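Local coordinates for oligopeptide-binding protein oppA (Lactococcus lactis, PDB 3DRF), which binds oligopeptides in a voluminous cavity that closes like a Venus flytrap and serves the OppABCDF ABC transporter in peptide uptake, at residues Thr221-Pro226 with Thr564-Gly569; Glu227-Val230 with Ser234-Tyr237. All blocks are in the same frame, centred on the assembly; numbering follows the deposited sequence.

Interaction 1 (Thr221-Pro226 with Thr564-Gly569)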
loop_
_atom_site.group_PDB
_atom_site.type_symbol
_atom_site.label_atom_id
_atom_site.label_comp_id
_atom_site.label_asym_id
_atom_site.label_seq_id
_atom_site.Cartn_x
_atom_site.Cartn_y
_atom_site.Cartn_z
ATOM N N THR A 221 11.394 18.275 0.125
ATOM C CA THR A 221 10.754 19.430 -0.541
ATOM C C THR A 221 9.536 20.021 0.248
ATOM O O THR A 221 8.998 20.983 -0.143
ATOM C CB THR A 221 10.226 19.043 -1.969
ATOM O OG1 THR A 221 9.141 18.101 -1.872
ATOM C CG2 THR A 221 11.360 18.489 -2.861
ATOM N N GLY A 222 9.155 19.397 1.341
ATOM C CA GLY A 222 7.930 19.745 2.040
ATOM C C GLY A 222 8.067 20.936 3.013
ATOM O O GLY A 222 9.080 21.550 3.116
ATOM N N PRO A 223 6.989 21.210 3.751
ATOM C CA PRO A 223 6.987 22.410 4.642
ATOM C C PRO A 223 7.956 22.264 5.819
ATOM O O PRO A 223 8.404 23.282 6.326
ATOM C CB PRO A 223 5.506 22.538 5.101
ATOM C CG PRO A 223 4.872 21.177 4.773
ATOM C CD PRO A 223 5.656 20.590 3.597
ATOM N N PHE A 224 8.294 21.058 6.210
ATOM C CA PHE A 224 9.287 20.780 7.245
ATOM C C PHE A 224 10.408 19.919 6.645
ATOM O O PHE A 224 10.234 19.247 5.674
ATOM C CB PHE A 224 8.672 20.007 8.447
ATOM C CG PHE A 224 7.637 20.816 9.238
ATOM C CD1 PHE A 224 8.001 21.470 10.397
ATOM C CD2 PHE A 224 6.342 20.946 8.786
ATOM C CE1 PHE A 224 7.094 22.249 11.091
ATOM C CE2 PHE A 224 5.390 21.721 9.471
ATOM C CZ PHE A 224 5.775 22.368 10.644
ATOM N N LYS A 225 11.556 20.009 7.231
ATOM C CA LYS A 225 12.683 19.122 6.941
ATOM C C LYS A 225 13.053 18.335 8.178
ATOM O O LYS A 225 12.898 18.807 9.282
ATOM C CB LYS A 225 13.874 19.933 6.431
ATOM C CG LYS A 225 14.426 20.930 7.431
ATOM C CD LYS A 225 15.633 21.721 6.860
ATOM C CE LYS A 225 16.223 22.609 7.976
ATOM N NZ LYS A 225 17.468 23.281 7.511
ATOM N N PRO A 226 13.553 17.121 7.988
ATOM C CA PRO A 226 13.965 16.275 9.106
ATOM C C PRO A 226 15.363 16.683 9.577
ATOM O O PRO A 226 16.338 16.352 8.980
ATOM C CB PRO A 226 13.983 14.859 8.468
ATOM C CG PRO A 226 14.317 15.056 7.014
ATOM C CD PRO A 226 13.673 16.412 6.665
ATOM N N THR A 564 -2.454 20.860 5.466
ATOM C CA THR A 564 -2.587 20.530 6.880
ATOM C C THR A 564 -1.319 20.862 7.699
ATOM O O THR A 564 -1.422 21.408 8.733
ATOM C CB THR A 564 -2.977 19.085 7.063
ATOM O OG1 THR A 564 -4.216 18.874 6.374
ATOM C CG2 THR A 564 -3.245 18.785 8.544
ATOM N N TRP A 565 -0.146 20.450 7.245
ATOM C CA TRP A 565 1.073 20.663 8.056
ATOM C C TRP A 565 1.439 22.139 8.230
ATOM O O TRP A 565 2.070 22.484 9.144
ATOM C CB TRP A 565 2.269 19.870 7.478
ATOM C CG TRP A 565 1.993 18.377 7.570
ATOM C CD1 TRP A 565 1.779 17.505 6.528
ATOM C CD2 TRP A 565 1.819 17.619 8.754
ATOM N NE1 TRP A 565 1.541 16.277 7.001
ATOM C CE2 TRP A 565 1.523 16.300 8.366
ATOM C CE3 TRP A 565 1.914 17.908 10.124
ATOM C CZ2 TRP A 565 1.319 15.298 9.290
ATOM C CZ3 TRP A 565 1.720 16.905 11.028
ATOM C CH2 TRP A 565 1.445 15.618 10.613
ATOM N N SER A 566 1.019 22.989 7.325
ATOM C CA SER A 566 1.180 24.440 7.483
ATOM C C SER A 566 0.078 25.100 8.299
ATOM O O SER A 566 0.272 26.196 8.803
ATOM C CB SER A 566 1.255 25.111 6.121
ATOM O OG SER A 566 2.422 24.715 5.448
ATOM N N GLU A 567 -1.064 24.451 8.400
ATOM C CA GLU A 567 -2.219 24.976 9.129
ATOM C C GLU A 567 -2.289 24.573 10.589
ATOM O O GLU A 567 -2.885 25.265 11.354
ATOM C CB GLU A 567 -3.529 24.590 8.428
ATOM C CG GLU A 567 -3.723 25.307 7.126
ATOM C CD GLU A 567 -4.788 24.680 6.252
ATOM O OE1 GLU A 567 -5.219 23.559 6.595
ATOM O OE2 GLU A 567 -5.107 25.292 5.201
ATOM N N ILE A 568 -1.698 23.457 10.966
ATOM C CA ILE A 568 -1.802 23.003 12.327
ATOM C C ILE A 568 -1.026 23.960 13.247
ATOM O O ILE A 568 0.053 24.424 12.959
ATOM C CB ILE A 568 -1.277 21.578 12.508
ATOM C CG1 ILE A 568 -2.171 20.532 11.859
ATOM C CG2 ILE A 568 -1.108 21.265 13.998
ATOM C CD1 ILE A 568 -1.505 19.169 11.782
ATOM N N GLY A 569 -1.641 24.202 14.383
ATOM C CA GLY A 569 -1.058 24.977 15.444
ATOM C C GLY A 569 -1.582 24.539 16.779
ATOM O O GLY A 569 -2.336 23.589 16.864
#
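Phe-224 reaches from the start of strand 224-230 to the short helix 564-567 and meets the backbone of Trp-565. Its CB points toward the helix but makes no contact with it. CG stands anti to the carbonyl carbon, chi1 -66°, and this sends the ring forward to the helix. CD2 and CE2 lie on the leading side of the ring. CE2 makes the main contact, 3.4 Å from the carbonyl O of Trp-565. This oxygen sits at the ring edge, in the ring plane. It therefore faces the slightly positive C-H rim and not the pi cloud. CE2 also touches CB of Trp-565 at 4.1 Å, and CZ, at the tip, is 4.0 Å from the same carbonyl O. The side chains of Phe-224 and Trp-565 run at about a right angle.

Pro-223 packs beside this ring. Its CG lies 4.0 Å from CB of Trp-565, so that one methylene is touched by both residues of the loop-to-strand junction. The indole leads away from 221-226. The Trp-565 side chain also touches Ile-253 of strand 252-258, as does Phe-224. On the next residue of the helix, OG of Ser-566 comes within 3.8 Å of CB of Pro-223. OG meets a carbon here, so this is van der Waals contact. Its hydrogen bond goes to the backbone O of Glu-246.

No hydrogen bond links the two segments, and the interface is small, 149 Å² summed over both sides. Pro-248 also touches Phe-224. The contact is packing without hydrogen bonds, part apolar and part ring edge on carbonyl oxygen, in a solute-binding protein of family 5. It sets the C-terminal helix 564-567 against the entry to an outermost strand of the five-stranded mixed sheet.

Interaction 2 (Glu227-Val230 with Ser234-Tyr237)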
loop_
_atom_site.group_PDB
_atom_site.type_symbol
_atom_site.label_atom_id
_atom_site.label_comp_id
_atom_site.label_asym_id
_atom_site.label_seq_id
_atom_site.Cartn_x
_atom_site.Cartn_y
_atom_site.Cartn_z
ATOM N N GLU A 227 15.408 17.470 10.647
ATOM C CA GLU A 227 16.682 17.933 11.199
ATOM C C GLU A 227 17.467 16.778 11.803
ATOM O O GLU A 227 18.699 16.747 11.715
ATOM C CB GLU A 227 16.454 19.024 12.247
ATOM C CG GLU A 227 17.737 19.558 12.879
ATOM C CD GLU A 227 18.499 20.515 11.966
ATOM O OE1 GLU A 227 17.970 20.884 10.894
ATOM O OE2 GLU A 227 19.632 20.903 12.333
ATOM N N ASN A 228 16.786 15.856 12.428
ATOM C CA ASN A 228 17.375 14.629 12.949
ATOM C C ASN A 228 16.463 13.423 12.754
ATOM O O ASN A 228 15.241 13.533 12.864
ATOM C CB ASN A 228 17.726 14.789 14.429
ATOM C CG ASN A 228 18.628 13.682 14.938
ATOM O OD1 ASN A 228 18.246 12.909 15.816
ATOM N ND2 ASN A 228 19.833 13.599 14.385
ATOM N N VAL A 229 17.072 12.297 12.530
ATOM C CA VAL A 229 16.366 11.042 12.401
ATOM C C VAL A 229 17.084 10.003 13.266
ATOM O O VAL A 229 18.252 9.791 13.110
ATOM C CB VAL A 229 16.379 10.562 10.927
ATOM C CG1 VAL A 229 15.724 9.200 10.823
ATOM C CG2 VAL A 229 15.683 11.555 10.031
ATOM N N VAL A 230 16.356 9.384 14.192
ATOM C CA VAL A 230 16.883 8.319 15.023
ATOM C C VAL A 230 16.367 7.007 14.423
ATOM O O VAL A 230 15.200 6.716 14.468
ATOM C CB VAL A 230 16.416 8.469 16.500
ATOM C CG1 VAL A 230 16.866 7.288 17.347
ATOM C CG2 VAL A 230 16.945 9.783 17.107
ATOM N N SER A 234 12.361 7.677 15.404
ATOM C CA SER A 234 11.800 9.025 15.381
ATOM C C SER A 234 12.405 9.980 14.361
ATOM O O SER A 234 13.474 9.757 13.838
ATOM C CB SER A 234 11.968 9.654 16.797
ATOM O OG SER A 234 13.320 9.880 17.057
ATOM N N ILE A 235 11.677 11.053 14.128
ATOM C CA ILE A 235 12.112 12.179 13.306
ATOM C C ILE A 235 11.805 13.490 14.070
ATOM O O ILE A 235 10.739 13.653 14.585
ATOM C CB ILE A 235 11.280 12.279 12.006
ATOM C CG1 ILE A 235 11.223 10.935 11.238
ATOM C CG2 ILE A 235 11.801 13.427 11.111
ATOM C CD1 ILE A 235 10.085 10.851 10.213
ATOM N N LYS A 236 12.760 14.395 14.101
ATOM C CA LYS A 236 12.532 15.790 14.556
ATOM C C LYS A 236 12.462 16.663 13.325
ATOM O O LYS A 236 13.408 16.838 12.603
ATOM C CB LYS A 236 13.629 16.356 15.516
ATOM C CG LYS A 236 13.142 17.718 16.191
ATOM C CD LYS A 236 14.203 18.543 16.871
ATOM C CE LYS A 236 13.727 20.003 17.077
ATOM N NZ LYS A 236 14.749 21.086 16.929
ATOM N N TYR A 237 11.305 17.236 13.132
ATOM C CA TYR A 237 11.068 18.142 12.037
ATOM C C TYR A 237 11.137 19.636 12.456
ATOM O O TYR A 237 10.604 20.032 13.513
ATOM C CB TYR A 237 9.673 17.896 11.528
ATOM C CG TYR A 237 9.433 16.671 10.658
ATOM C CD1 TYR A 237 9.905 16.640 9.350
ATOM C CD2 TYR A 237 8.640 15.620 11.086
ATOM C CE1 TYR A 237 9.597 15.537 8.496
ATOM C CE2 TYR A 237 8.356 14.544 10.251
ATOM C CZ TYR A 237 8.840 14.524 8.973
ATOM O OH TYR A 237 8.541 13.533 8.094
#
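Glu-227 and Asn-228 both face the single residue Lys-236, which makes a classic beta bulge. N of Glu-227 donates to O of Lys-236 at 2.9 Å. That bond is bent at the hydrogen, 131°, although the donor lies almost on the line of the C=O. N of Lys-236 donates to O of Asn-228, also at 2.9 Å. This bond is much straighter, 167° at the hydrogen.

Beyond the bulge the pairing is regular and antiparallel. Val-229 and Ile-235 form a non-hydrogen-bonded pair, with CG2 of each 4.4 Å apart on the buried face. CG2 of Ile-235 also sits over the centre of the Tyr-237 ring, 3.6 Å above its plane. Helix 57-62 covers Ile-235 through Phe-59 and Met-62.

Val-230 and Ser-234 form a hydrogen-bonded pair joined by two backbone bonds. OG of Ser-234 lies between its own backbone N and carbonyl carbon, chi1 68°. From there it touches CB of Val-230 at 3.4 Å. Their side chains share the more exposed face with Asn-228 and Lys-236.

This is a beta hairpin with a classic bulge, at the edge of the five-stranded mixed sheet.

How the interactions relate
From the N terminus, the chain first enters the 221-226 half of interaction 1 and, after a corner at Glu-227, continues into 227-230 of interaction 2. Interaction 2 closes at once, through a three-residue turn. Interaction 1 closes only at 564-569, near the C-terminal end of the modelled chain. The short hairpin loop is thus nested inside the long one. Both contacts use strand 224-230, and their centres are about 14 Å apart. They also touch: CB of Phe-224 meets CD1 of Tyr-237, and CB of Pro-226 meets CG2 of Ile-235, both at 3.7 Å. Together they join the hairpin, its sheet and the C-terminal helix.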